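Side-chain contacts in ebony (Drosophila melanogaster, PDB 6DYM), which probably forms the peptide bond between beta-alanine and biogenic amines such as dopamine, this chain being the C-terminal condensation domain of the nonribosomal peptide synthetase: residues 23-28 with 42-47; 97-102 with 195-200; 106-111 with 158-163. All blocks are in the same frame, centred on the assembly; numbering follows the deposited sequence.

Contact 1. Residues 23-28 with 42-47; sequences ASFYNK and TDYSDI
The ring of Tyr44 fits against two consecutive residues, Phe25 and Tyr26, at the point where helix 14-25 gives way to a turn. Phe25 supplies the larger of the two contacts. Its CB sits over one face of the Tyr44 ring, displaced toward the rim, 3.7 Å from Tyr44 CE1. The line from this carbon to the ring centroid is 23° off the ring normal, a good CH-pi geometry. Beyond CB the phenyl ring presents its CD2 edge to that face, off-centre: Phe25 CD2 is 3.9 Å from Tyr44 CD1, and the planes stand 64° apart in an offset edge-to-face pair. With CG beside the backbone N (chi1 -65°), both CB and this edge lie against Tyr44, while the rest of the phenylalanine ring leads away. Tyr26, the first residue to leave helical geometry, adds mainly backbone, its CA lying 3.8 Å from Tyr44 CE2; its CB meets that same ring carbon at 4.0 Å.

At its far end Tyr44 carries a hydroxyl that is hydrogen-bonded to Glu32 OE2, in the connection between the helices, so a buried polar atom is satisfied and the ring is fixed at its tip. Val39 and Leu93 also touch the side chain. An alanine in place of Tyr44 would probably open a gap beneath Phe25 and leave the Glu32 carboxylate without its hydroxyl mate. Helices 14-25 and 41-58 both lie between the first and second strands of the sheet, the arrangement of the first two helices in the GNAT acetyltransferase fold, whose strand order this domain shares.

Contact 2. Residues 97-102 with 195-200; sequences FEFLEF and RPFGDA
Phe99, on helix 93-111, meets Phe197 in a loop folded by two overlapping type I beta turns, Arg195 to Gly198 and Phe197 to Ala200, with the nearest CA atoms, Phe99 and Pro196, 9.7 Å apart. The gap is bridged by the two rings. Phe197 drives its CE2 over one face of the Phe99 ring, toward the rim, reaching Phe99 CG at 3.7 Å. The same CE2 lies 3.9 Å from Phe99 CB, which sits at the edge of the Phe197 ring. With centroids 5.2 Å apart and planes at 59°, the pair is neither a stack nor a true edge-to-face contact. In terms of the GNAT-like fold, it joins the helix between the third and fourth strands to the long connection between the last two, 178-184 and 205-212. The loop ring is turned to chi1 -33°, away from a staggered value, and Pro196 CG lies over the centre of one of its faces. Backbone bonds hold the turns, among them Gly198 N to Arg195 O at 2.8 Å. Beyond the pair, the rings of Phe99 and Tyr188 meet, and Leu31 also touches the Phe99 side chain.

Contact 3. Residues 106-111 with 158-163; sequences PIRDNY and GIFTTN
Phe160 is the residue of strand 158-163 that reaches the helix, where Ile107 and Arg108 receive its ring. The strand starts at Gly158, and Ile159 next points to the other side of the sheet, where it packs on Val147, Leu148 and Ala151 of helix 133-153. Phe160 then turns toward helix 93-111. With CG anti to its backbone N (chi1 -174°), it holds the ring out from the strand so that CE2 lies 3.9 Å from Arg108 CB and, more loosely, CE1 is 4.4 Å from Ile107 CG2. Both approaches are oblique to the ring. Val208 and Trp210 of strand 205-212 and Ile119 of strand 119-127 also touch Phe160.

Arg108 thus gives the aromatic group only the base of its side chain. The rest bends at chi3 (67°), and the guanidinium grips Asp109 side-on: NE is 2.7 Å from Asp109 OD1 and NH2 is 2.9 Å from Asp109 OD2, both oxygens being met from above the carboxylate plane. Glu101 binds the same NH2, and Arg82 shares Asp109, so Glu101, Arg108, Asp109 and Arg82 form a chain of alternating charges, the first three on the helix and Arg82 outside it.

Two residues after Phe160, Thr162 returns to the same helix, its OG1 hydrogen-bonded to Glu104 OE2. Strands 119-127 and 158-163 run parallel and are joined through helix 133-153, the beta-alpha-beta crossover at the heart of the GNAT fold, and helix 93-111 covers the face across the sheet from that connecting helix.

How the contacts relate
From the N terminus, contact 1 comes first, closing a short loop, 13 residues between its segments, that links helix 14-25 to helix 41-58. Helix 93-111 then enters both remaining contacts: residues 97-102 begin contact 2 and 106-111 begin contact 3. Contact 3 closes first, at strand 158-163, and lies wholly within the longer span that contact 2 completes at 195-200, so the two nest and do not cross. Contacts 2 and 3 also meet where Leu100 CD2 packs on Thr162 CG2, while Ile47 packs on Phe97 to connect contacts 1 and 2. Contacts 1 and 3, with centres about 24 Å apart, lie on opposite sides of the chain's centre.

Contact 1. Residues 23-28 with 42-47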
loop_
_atom_site.group_PDB
_atom_site.type_symbol
_atom_site.label_atom_id
_atom_site.label_comp_id
_atom_site.label_asym_id
_atom_site.label_seq_id
_atom_site.Cartn_x
_atom_site.Cartn_y
_atom_site.Cartn_z
ATOM N N ALA A 23 8.831 -9.769 1.703
ATOM C CA ALA A 23 8.655 -10.339 3.035
ATOM C C ALA A 23 7.349 -9.875 3.668
ATOM O O ALA A 23 6.654 -10.665 4.319
ATOM C CB ALA A 23 9.840 -9.968 3.924
ATOM N N SER A 24 6.994 -8.602 3.481
ATOM C CA SER A 24 5.819 -8.057 4.151
ATOM C C SER A 24 4.522 -8.587 3.554
ATOM O O SER A 24 3.518 -8.698 4.267
ATOM C CB SER A 24 5.846 -6.529 4.100
ATOM O OG SER A 24 4.546 -5.984 4.228
ATOM N N PHE A 25 4.512 -8.919 2.263
ATOM C CA PHE A 25 3.282 -9.349 1.606
ATOM C C PHE A 25 3.191 -10.862 1.448
ATOM O O PHE A 25 2.188 -11.458 1.851
ATOM C CB PHE A 25 3.129 -8.680 0.230
ATOM C CG PHE A 25 2.968 -7.181 0.287
ATOM C CD1 PHE A 25 2.785 -6.523 1.495
ATOM C CD2 PHE A 25 2.985 -6.431 -0.879
ATOM C CE1 PHE A 25 2.640 -5.143 1.542
ATOM C CE2 PHE A 25 2.837 -5.049 -0.839
ATOM C CZ PHE A 25 2.665 -4.407 0.374
ATOM N N TYR A 26 4.221 -11.492 0.880
ATOM C CA TYR A 26 4.140 -12.897 0.488
ATOM C C TYR A 26 3.721 -13.772 1.661
ATOM O O TYR A 26 4.358 -13.747 2.719
ATOM C CB TYR A 26 5.481 -13.372 -0.067
ATOM C CG TYR A 26 5.521 -14.857 -0.332
ATOM C CD1 TYR A 26 4.937 -15.392 -1.473
ATOM C CD2 TYR A 26 6.135 -15.725 0.562
ATOM C CE1 TYR A 26 4.968 -16.752 -1.719
ATOM C CE2 TYR A 26 6.169 -17.085 0.327
ATOM C CZ TYR A 26 5.586 -17.593 -0.815
ATOM O OH TYR A 26 5.620 -18.949 -1.051
ATOM N N ASN A 27 2.643 -14.540 1.458
ATOM C CA ASN A 27 1.993 -15.371 2.470
ATOM C C ASN A 27 1.270 -14.517 3.510
ATOM O O ASN A 27 0.189 -14.890 3.977
ATOM C CB ASN A 27 3.001 -16.297 3.157
ATOM C CG ASN A 27 3.213 -17.594 2.403
ATOM O OD1 ASN A 27 2.421 -17.966 1.534
ATOM N ND2 ASN A 27 4.293 -18.289 2.728
ATOM N N LYS A 28 1.845 -13.367 3.872
ATOM C CA LYS A 28 1.275 -12.523 4.920
ATOM C C LYS A 28 -0.006 -11.819 4.483
ATOM O O LYS A 28 -0.880 -11.587 5.325
ATOM C CB LYS A 28 2.284 -11.460 5.372
ATOM C CG LYS A 28 3.737 -11.922 5.629
ATOM C CD LYS A 28 3.875 -13.344 6.168
ATOM C CE LYS A 28 5.272 -13.906 5.870
ATOM N NZ LYS A 28 5.761 -13.486 4.520
ATOM N N THR A 42 8.118 -13.800 -6.735
ATOM C CA THR A 42 8.490 -13.020 -7.910
ATOM C C THR A 42 7.312 -12.247 -8.484
ATOM O O THR A 42 7.525 -11.294 -9.240
ATOM C CB THR A 42 9.100 -13.925 -8.989
ATOM O OG1 THR A 42 8.115 -14.856 -9.459
ATOM C CG2 THR A 42 10.296 -14.684 -8.428
ATOM N N ASP A 43 6.077 -12.625 -8.143
ATOM C CA ASP A 43 4.927 -11.847 -8.595
ATOM C C ASP A 43 4.984 -10.427 -8.046
ATOM O O ASP A 43 4.633 -9.467 -8.742
ATOM C CB ASP A 43 3.625 -12.535 -8.183
ATOM C CG ASP A 43 3.505 -13.943 -8.746
ATOM O OD1 ASP A 43 3.913 -14.153 -9.908
ATOM O OD2 ASP A 43 2.994 -14.839 -8.035
ATOM N N TYR A 44 5.442 -10.269 -6.803
ATOM C CA TYR A 44 5.582 -8.935 -6.232
ATOM C C TYR A 44 6.802 -8.215 -6.796
ATOM O O TYR A 44 6.716 -7.045 -7.184
ATOM C CB TYR A 44 5.672 -9.021 -4.710
ATOM C CG TYR A 44 4.471 -9.652 -4.043
ATOM C CD1 TYR A 44 3.290 -8.937 -3.863
ATOM C CD2 TYR A 44 4.521 -10.963 -3.585
ATOM C CE1 TYR A 44 2.191 -9.516 -3.245
ATOM C CE2 TYR A 44 3.432 -11.548 -2.970
ATOM C CZ TYR A 44 2.271 -10.822 -2.801
ATOM O OH TYR A 44 1.192 -11.413 -2.184
ATOM N N SER A 45 7.948 -8.897 -6.850
ATOM C CA SER A 45 9.165 -8.243 -7.317
ATOM C C SER A 45 9.086 -7.884 -8.797
ATOM O O SER A 45 9.660 -6.871 -9.215
ATOM C CB SER A 45 10.382 -9.127 -7.036
ATOM O OG SER A 45 10.291 -10.365 -7.717
ATOM N N ASP A 46 8.377 -8.688 -9.600
ATOM C CA ASP A 46 8.212 -8.358 -11.011
ATOM C C ASP A 46 7.470 -7.040 -11.182
ATOM O O ASP A 46 7.843 -6.213 -12.024
ATOM C CB ASP A 46 7.468 -9.481 -11.740
ATOM C CG ASP A 46 8.346 -10.697 -12.005
ATOM O OD1 ASP A 46 9.546 -10.672 -11.650
ATOM O OD2 ASP A 46 7.830 -11.689 -12.561
ATOM N N ILE A 47 6.414 -6.828 -10.392
ATOM C CA ILE A 47 5.661 -5.576 -10.468
ATOM C C ILE A 47 6.544 -4.402 -10.055
ATOM O O ILE A 47 6.564 -3.355 -10.714
ATOM C CB ILE A 47 4.391 -5.659 -9.600
ATOM C CG1 ILE A 47 3.343 -6.560 -10.262
ATOM C CG2 ILE A 47 3.822 -4.274 -9.348
ATOM C CD1 ILE A 47 2.303 -7.107 -9.295
#

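Contact 2. Residues 97-102 with 195-200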
loop_
_atom_site.group_PDB
_atom_site.type_symbol
_atom_site.label_atom_id
_atom_site.label_comp_id
_atom_site.label_asym_id
_atom_site.label_seq_id
_atom_site.Cartn_x
_atom_site.Cartn_y
_atom_site.Cartn_z
ATOM N N PHE A 97 -5.476 -6.612 -7.786
ATOM C CA PHE A 97 -5.532 -5.242 -8.284
ATOM C C PHE A 97 -6.893 -4.908 -8.883
ATOM O O PHE A 97 -7.351 -3.766 -8.772
ATOM C CB PHE A 97 -4.423 -5.009 -9.307
ATOM C CG PHE A 97 -3.071 -4.824 -8.687
ATOM C CD1 PHE A 97 -2.615 -3.561 -8.349
ATOM C CD2 PHE A 97 -2.264 -5.916 -8.422
ATOM C CE1 PHE A 97 -1.369 -3.391 -7.769
ATOM C CE2 PHE A 97 -1.015 -5.752 -7.842
ATOM C CZ PHE A 97 -0.569 -4.488 -7.514
ATOM N N GLU A 98 -7.559 -5.879 -9.514
ATOM C CA GLU A 98 -8.897 -5.606 -10.026
ATOM C C GLU A 98 -9.885 -5.399 -8.885
ATOM O O GLU A 98 -10.775 -4.545 -8.975
ATOM C CB GLU A 98 -9.349 -6.736 -10.948
ATOM C CG GLU A 98 -8.573 -6.795 -12.259
ATOM C CD GLU A 98 -9.144 -7.803 -13.243
ATOM O OE1 GLU A 98 -10.021 -8.600 -12.850
ATOM O OE2 GLU A 98 -8.705 -7.804 -14.412
ATOM N N PHE A 99 -9.736 -6.159 -7.795
ATOM C CA PHE A 99 -10.595 -5.954 -6.631
ATOM C C PHE A 99 -10.354 -4.589 -6.000
ATOM O O PHE A 99 -11.304 -3.918 -5.580
ATOM C CB PHE A 99 -10.364 -7.063 -5.603
ATOM C CG PHE A 99 -11.043 -6.820 -4.279
ATOM C CD1 PHE A 99 -12.422 -6.676 -4.208
ATOM C CD2 PHE A 99 -10.307 -6.752 -3.104
ATOM C CE1 PHE A 99 -13.056 -6.459 -2.994
ATOM C CE2 PHE A 99 -10.933 -6.534 -1.887
ATOM C CZ PHE A 99 -12.312 -6.387 -1.834
ATOM N N LEU A 100 -9.089 -4.162 -5.911
ATOM C CA LEU A 100 -8.807 -2.838 -5.366
ATOM C C LEU A 100 -9.401 -1.743 -6.248
ATOM O O LEU A 100 -9.936 -0.751 -5.741
ATOM C CB LEU A 100 -7.300 -2.650 -5.192
ATOM C CG LEU A 100 -6.639 -3.617 -4.198
ATOM C CD1 LEU A 100 -5.135 -3.392 -4.125
ATOM C CD2 LEU A 100 -7.269 -3.503 -2.823
ATOM N N GLU A 101 -9.336 -1.908 -7.572
ATOM C CA GLU A 101 -9.988 -0.937 -8.449
ATOM C C GLU A 101 -11.504 -0.986 -8.289
ATOM O O GLU A 101 -12.174 0.053 -8.347
ATOM C CB GLU A 101 -9.578 -1.178 -9.902
ATOM C CG GLU A 101 -10.209 -0.212 -10.918
ATOM C CD GLU A 101 -9.833 1.249 -10.687
ATOM O OE1 GLU A 101 -10.527 2.130 -11.241
ATOM O OE2 GLU A 101 -8.854 1.525 -9.953
ATOM N N PHE A 102 -12.059 -2.183 -8.066
ATOM C CA PHE A 102 -13.481 -2.308 -7.751
ATOM C C PHE A 102 -13.848 -1.453 -6.542
ATOM O O PHE A 102 -14.886 -0.775 -6.540
ATOM C CB PHE A 102 -13.809 -3.789 -7.516
ATOM C CG PHE A 102 -15.160 -4.050 -6.890
ATOM C CD1 PHE A 102 -16.277 -4.292 -7.686
ATOM C CD2 PHE A 102 -15.301 -4.116 -5.508
ATOM C CE1 PHE A 102 -17.512 -4.559 -7.117
ATOM C CE2 PHE A 102 -16.538 -4.381 -4.928
ATOM C CZ PHE A 102 -17.646 -4.606 -5.735
ATOM N N ARG A 195 -16.007 -16.292 -6.627
ATOM C CA ARG A 195 -15.601 -15.359 -5.588
ATOM C C ARG A 195 -14.201 -15.730 -5.118
ATOM O O ARG A 195 -14.050 -16.639 -4.290
ATOM C CB ARG A 195 -16.595 -15.361 -4.423
ATOM C CG ARG A 195 -18.031 -15.137 -4.888
ATOM C CD ARG A 195 -19.052 -15.185 -3.751
ATOM N NE ARG A 195 -19.241 -16.534 -3.227
ATOM C CZ ARG A 195 -19.095 -16.870 -1.949
ATOM N NH1 ARG A 195 -18.766 -15.950 -1.047
ATOM N NH2 ARG A 195 -19.284 -18.128 -1.565
ATOM N N PRO A 196 -13.153 -15.073 -5.622
ATOM C CA PRO A 196 -11.781 -15.527 -5.326
ATOM C C PRO A 196 -11.416 -15.473 -3.852
ATOM O O PRO A 196 -10.569 -16.261 -3.411
ATOM C CB PRO A 196 -10.908 -14.575 -6.159
ATOM C CG PRO A 196 -11.780 -13.390 -6.451
ATOM C CD PRO A 196 -13.182 -13.920 -6.536
ATOM N N PHE A 197 -12.018 -14.569 -3.076
ATOM C CA PHE A 197 -11.841 -14.534 -1.628
ATOM C C PHE A 197 -13.044 -15.117 -0.892
ATOM O O PHE A 197 -13.280 -14.780 0.272
ATOM C CB PHE A 197 -11.563 -13.106 -1.153
ATOM C CG PHE A 197 -10.781 -12.275 -2.136
ATOM C CD1 PHE A 197 -9.466 -12.595 -2.445
ATOM C CD2 PHE A 197 -11.359 -11.173 -2.753
ATOM C CE1 PHE A 197 -8.739 -11.837 -3.356
ATOM C CE2 PHE A 197 -10.637 -10.408 -3.670
ATOM C CZ PHE A 197 -9.327 -10.745 -3.972
ATOM N N GLY A 198 -13.802 -16.003 -1.552
ATOM C CA GLY A 198 -15.055 -16.481 -0.982
ATOM C C GLY A 198 -14.890 -17.283 0.293
ATOM O O GLY A 198 -15.796 -17.316 1.131
ATOM N N ASP A 199 -13.740 -17.937 0.468
ATOM C CA ASP A 199 -13.479 -18.701 1.684
ATOM C C ASP A 199 -13.075 -17.830 2.870
ATOM O O ASP A 199 -12.915 -18.358 3.976
ATOM C CB ASP A 199 -12.385 -19.743 1.427
ATOM C CG ASP A 199 -12.851 -20.873 0.521
ATOM O OD1 ASP A 199 -14.047 -21.237 0.575
ATOM O OD2 ASP A 199 -12.018 -21.400 -0.245
ATOM N N ALA A 200 -12.897 -16.523 2.676
ATOM C CA ALA A 200 -12.522 -15.657 3.782
ATOM C C ALA A 200 -13.695 -15.493 4.750
ATOM O O ALA A 200 -14.857 -15.568 4.345
ATOM C CB ALA A 200 -12.074 -14.293 3.262
#

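Contact 3. Residues 106-111 with 158-163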
loop_
_atom_site.group_PDB
_atom_site.type_symbol
_atom_site.label_atom_id
_atom_site.label_comp_id
_atom_site.label_asym_id
_atom_site.label_seq_id
_atom_site.Cartn_x
_atom_site.Cartn_y
_atom_site.Cartn_z
ATOM N N PRO A 106 -14.868 3.694 -8.419
ATOM C CA PRO A 106 -16.091 4.516 -8.345
ATOM C C PRO A 106 -15.984 5.677 -7.375
ATOM O O PRO A 106 -16.519 6.760 -7.643
ATOM C CB PRO A 106 -17.160 3.502 -7.902
ATOM C CG PRO A 106 -16.650 2.184 -8.395
ATOM C CD PRO A 106 -15.154 2.253 -8.288
ATOM N N ILE A 107 -15.297 5.484 -6.250
ATOM C CA ILE A 107 -15.157 6.553 -5.270
ATOM C C ILE A 107 -14.172 7.608 -5.764
ATOM O O ILE A 107 -14.465 8.810 -5.748
ATOM C CB ILE A 107 -14.724 5.969 -3.914
ATOM C CG1 ILE A 107 -15.824 5.060 -3.354
ATOM C CG2 ILE A 107 -14.350 7.083 -2.962
ATOM C CD1 ILE A 107 -15.412 4.262 -2.129
ATOM N N ARG A 108 -12.995 7.168 -6.213
ATOM C CA ARG A 108 -11.952 8.089 -6.663
ATOM C C ARG A 108 -12.450 9.015 -7.768
ATOM O O ARG A 108 -12.194 10.225 -7.744
ATOM C CB ARG A 108 -10.739 7.297 -7.151
ATOM C CG ARG A 108 -9.680 8.140 -7.851
ATOM C CD ARG A 108 -8.715 7.262 -8.634
ATOM N NE ARG A 108 -9.379 6.613 -9.761
ATOM C CZ ARG A 108 -9.381 5.303 -9.980
ATOM N NH1 ARG A 108 -8.753 4.485 -9.144
ATOM N NH2 ARG A 108 -10.014 4.808 -11.036
ATOM N N ASP A 109 -13.149 8.465 -8.757
ATOM C CA ASP A 109 -13.457 9.235 -9.953
ATOM C C ASP A 109 -14.763 10.012 -9.862
ATOM O O ASP A 109 -15.032 10.836 -10.744
ATOM C CB ASP A 109 -13.469 8.311 -11.175
ATOM C CG ASP A 109 -12.098 7.715 -11.446
ATOM O OD1 ASP A 109 -11.111 8.302 -10.961
ATOM O OD2 ASP A 109 -12.000 6.675 -12.131
ATOM N N ASN A 110 -15.560 9.808 -8.811
ATOM C CA ASN A 110 -16.833 10.497 -8.692
ATOM C C ASN A 110 -16.992 11.330 -7.431
ATOM O O ASN A 110 -17.872 12.198 -7.404
ATOM C CB ASN A 110 -17.994 9.494 -8.761
ATOM C CG ASN A 110 -18.044 8.778 -10.086
ATOM O OD1 ASN A 110 -18.472 9.347 -11.092
ATOM N ND2 ASN A 110 -17.595 7.529 -10.104
ATOM N N TYR A 111 -16.180 11.105 -6.395
ATOM C CA TYR A 111 -16.318 11.837 -5.144
ATOM C C TYR A 111 -15.070 12.591 -4.714
ATOM O O TYR A 111 -15.182 13.501 -3.888
ATOM C CB TYR A 111 -16.724 10.886 -4.008
ATOM C CG TYR A 111 -18.168 10.452 -4.080
ATOM C CD1 TYR A 111 -18.509 9.165 -4.477
ATOM C CD2 TYR A 111 -19.196 11.340 -3.768
ATOM C CE1 TYR A 111 -19.839 8.766 -4.549
ATOM C CE2 TYR A 111 -20.523 10.952 -3.839
ATOM C CZ TYR A 111 -20.838 9.664 -4.227
ATOM O OH TYR A 111 -22.156 9.277 -4.292
ATOM N N GLY A 158 -5.354 15.343 -0.447
ATOM C CA GLY A 158 -5.554 14.332 0.574
ATOM C C GLY A 158 -4.837 13.047 0.228
ATOM O O GLY A 158 -4.219 12.915 -0.832
ATOM N N ILE A 159 -4.943 12.092 1.151
ATOM C CA ILE A 159 -4.310 10.784 1.036
ATOM C C ILE A 159 -5.393 9.721 0.899
ATOM O O ILE A 159 -6.376 9.718 1.651
ATOM C CB ILE A 159 -3.404 10.495 2.250
ATOM C CG1 ILE A 159 -2.290 11.541 2.335
ATOM C CG2 ILE A 159 -2.825 9.093 2.161
ATOM C CD1 ILE A 159 -1.523 11.502 3.619
ATOM N N PHE A 160 -5.185 8.795 -0.032
ATOM C CA PHE A 160 -6.180 7.819 -0.456
ATOM C C PHE A 160 -5.550 6.434 -0.416
ATOM O O PHE A 160 -4.454 6.242 -0.952
ATOM C CB PHE A 160 -6.647 8.173 -1.872
ATOM C CG PHE A 160 -7.782 7.349 -2.392
ATOM C CD1 PHE A 160 -8.999 7.320 -1.737
ATOM C CD2 PHE A 160 -7.647 6.646 -3.584
ATOM C CE1 PHE A 160 -10.056 6.578 -2.245
ATOM C CE2 PHE A 160 -8.697 5.904 -4.095
ATOM C CZ PHE A 160 -9.904 5.870 -3.419
ATOM N N THR A 161 -6.223 5.477 0.223
ATOM C CA THR A 161 -5.677 4.126 0.305
ATOM C C THR A 161 -6.785 3.134 0.645
ATOM O O THR A 161 -7.794 3.497 1.260
ATOM C CB THR A 161 -4.545 4.042 1.344
ATOM O OG1 THR A 161 -4.008 2.713 1.372
ATOM C CG2 THR A 161 -5.045 4.415 2.736
ATOM N N THR A 162 -6.597 1.883 0.215
ATOM C CA THR A 162 -7.449 0.771 0.636
ATOM C C THR A 162 -6.666 -0.088 1.618
ATOM O O THR A 162 -5.602 -0.612 1.277
ATOM C CB THR A 162 -7.915 -0.081 -0.545
ATOM O OG1 THR A 162 -8.591 0.741 -1.496
ATOM C CG2 THR A 162 -8.876 -1.168 -0.074
ATOM N N ASN A 163 -7.193 -0.236 2.824
ATOM C CA ASN A 163 -6.519 -0.991 3.868
ATOM C C ASN A 163 -7.173 -2.358 3.994
ATOM O O ASN A 163 -8.389 -2.460 4.192
ATOM C CB ASN A 163 -6.545 -0.219 5.182
ATOM C CG ASN A 163 -5.622 0.974 5.143
ATOM O OD1 ASN A 163 -4.443 0.839 4.824
ATOM N ND2 ASN A 163 -6.156 2.150 5.430
#